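PDB 2G5G: putative lipoprotein from Campylobacter jejuni subsp. jejuni, which binds heme cofacially in a dimer, with tyrosine as ligand to the iron, and probably serves in bacterial heme transport. Local coordinates for residues V167-L171 with K226-I230. Sequence-based numbering, arbitrary orientation.
Sequences VKKQL and KKIGI
I228 points from its loop at one flank of a helix, a worked case of a single branched residue whose two branches part between sequence neighbours, here Q170 and L171, while V167, one turn earlier, lies against its backbone. The methyl CG2 rests against the aliphatic base of Q170, 3.7 Å from Q170 CB, and over a face of the glutamine's flat amide group, 3.8 Å from Q170 CD. The other branch, with CG1 held between the backbone N and the carbonyl carbon (chi1 58°), places CD1 against L171 CD2, 3.9 Å away. Only one methyl of the leucine makes this apolar touch.

V167 deals mainly with backbone instead. Each methyl rests against one of two consecutive carbonyl oxygens of the loop: CG1 is 3.8 Å from I228 O and CG2 3.9 Å from K227 O. The valine is also where the two chain paths come nearest, its CA lying 5.4 Å from that of I228.

In this ChaN-family fold the contact joins helix 165-179 to the loop between helices 221-224 and 230-236, which follow strand 214-220 of the mixed sheet. The side chain of L171 is about 11 Å from a bound heme, and the contact stands back from the pocket, which other residues such as Y151 and L181 line.

No hydrogen bond crosses the interface. At its more open margin the K227 chain, bent at chi3 (70°), passes the Q170 side chain at about a right angle, while its ammonium forms a salt bridge with D254. S225 OG accepts a hydrogen bond from K227 N and a weak one from I228 N.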
loop_
_atom_site.group_PDB
_atom_site.type_symbol
_atom_site.label_atom_id
_atom_site.label_comp_id
_atom_site.label_asym_id
_atom_site.label_seq_id
_atom_site.Cartn_x
_atom_site.Cartn_y
_atom_site.Cartn_z
ATOM N N VAL A 167 -19.353 -8.453 -10.855
ATOM C CA VAL A 167 -18.546 -7.219 -10.968
ATOM C C VAL A 167 -17.256 -7.284 -10.130
ATOM O O VAL A 167 -16.147 -7.006 -10.642
ATOM C CB VAL A 167 -19.398 -5.981 -10.589
ATOM C CG1 VAL A 167 -18.501 -4.730 -10.439
ATOM C CG2 VAL A 167 -20.521 -5.776 -11.670
ATOM N N LYS A 168 -17.411 -7.648 -8.857
ATOM C CA LYS A 168 -16.275 -7.779 -7.928
ATOM C C LYS A 168 -15.219 -8.757 -8.404
ATOM O O LYS A 168 -14.037 -8.493 -8.262
ATOM C CB LYS A 168 -16.737 -8.150 -6.522
ATOM C CG LYS A 168 -17.358 -7.009 -5.775
ATOM C CD LYS A 168 -17.926 -7.483 -4.461
ATOM C CE LYS A 168 -18.406 -6.293 -3.643
ATOM N NZ LYS A 168 -19.538 -6.689 -2.761
ATOM N N LYS A 169 -15.650 -9.889 -8.967
ATOM C CA LYS A 169 -14.693 -10.887 -9.506
ATOM C C LYS A 169 -13.977 -10.358 -10.741
ATOM O O LYS A 169 -12.779 -10.583 -10.914
ATOM C CB LYS A 169 -15.400 -12.202 -9.846
ATOM C CG LYS A 169 -14.433 -13.380 -9.976
ATOM C CD LYS A 169 -14.035 -13.615 -11.416
ATOM C CE LYS A 169 -13.511 -15.065 -11.628
ATOM N NZ LYS A 169 -12.750 -15.580 -10.441
ATOM N N GLN A 170 -14.698 -9.645 -11.609
ATOM C CA GLN A 170 -14.041 -9.045 -12.768
ATOM C C GLN A 170 -12.991 -8.051 -12.306
ATOM O O GLN A 170 -11.918 -7.986 -12.882
ATOM C CB GLN A 170 -15.023 -8.357 -13.722
ATOM C CG GLN A 170 -15.933 -9.313 -14.503
ATOM C CD GLN A 170 -17.032 -8.563 -15.259
ATOM O OE1 GLN A 170 -18.155 -8.430 -14.775
ATOM N NE2 GLN A 170 -16.697 -8.061 -16.438
ATOM N N LEU A 171 -13.325 -7.260 -11.283
ATOM C CA LEU A 171 -12.388 -6.301 -10.719
ATOM C C LEU A 171 -11.197 -7.021 -10.054
ATOM O O LEU A 171 -10.059 -6.585 -10.173
ATOM C CB LEU A 171 -13.104 -5.389 -9.711
ATOM C CG LEU A 171 -13.880 -4.184 -10.313
ATOM C CD1 LEU A 171 -14.592 -3.417 -9.211
ATOM C CD2 LEU A 171 -12.991 -3.247 -11.123
ATOM N N LYS A 226 -18.717 0.570 -18.656
ATOM C CA LYS A 226 -20.087 0.244 -18.378
ATOM C C LYS A 226 -20.264 -1.148 -17.746
ATOM O O LYS A 226 -21.305 -1.413 -17.195
ATOM C CB LYS A 226 -20.889 0.295 -19.675
ATOM C CG LYS A 226 -21.071 1.730 -20.214
ATOM C CD LYS A 226 -21.590 1.677 -21.626
ATOM C CE LYS A 226 -23.029 1.211 -21.688
ATOM N NZ LYS A 226 -23.514 1.120 -23.087
ATOM N N LYS A 227 -19.282 -2.030 -17.904
ATOM C CA LYS A 227 -19.351 -3.405 -17.364
ATOM C C LYS A 227 -19.050 -3.508 -15.867
ATOM O O LYS A 227 -19.650 -4.313 -15.173
ATOM C CB LYS A 227 -18.357 -4.301 -18.093
ATOM C CG LYS A 227 -18.609 -4.450 -19.595
ATOM C CD LYS A 227 -17.450 -5.169 -20.277
ATOM C CE LYS A 227 -17.376 -6.657 -19.907
ATOM N NZ LYS A 227 -16.124 -7.242 -20.546
ATOM N N ILE A 228 -18.109 -2.704 -15.379
ATOM C CA ILE A 228 -17.588 -2.871 -14.010
ATOM C C ILE A 228 -17.484 -1.551 -13.224
ATOM O O ILE A 228 -17.137 -1.570 -12.039
ATOM C CB ILE A 228 -16.176 -3.484 -14.030
ATOM C CG1 ILE A 228 -15.224 -2.592 -14.847
ATOM C CG2 ILE A 228 -16.226 -4.961 -14.536
ATOM C CD1 ILE A 228 -13.789 -3.032 -14.900
ATOM N N GLY A 229 -17.710 -0.422 -13.901
ATOM C CA GLY A 229 -17.345 0.886 -13.321
ATOM C C GLY A 229 -18.462 1.833 -12.919
ATOM O O GLY A 229 -19.598 1.442 -12.624
ATOM N N ILE A 230 -18.102 3.111 -12.912
ATOM C CA ILE A 230 -19.022 4.200 -12.583
ATOM C C ILE A 230 -20.469 4.111 -13.139
ATOM O O ILE A 230 -21.404 4.384 -12.395
ATOM C CB ILE A 230 -18.396 5.559 -12.951
ATOM C CG1 ILE A 230 -17.107 5.756 -12.113
ATOM C CG2 ILE A 230 -19.441 6.731 -12.760
ATOM C CD1 ILE A 230 -16.096 6.722 -12.735
#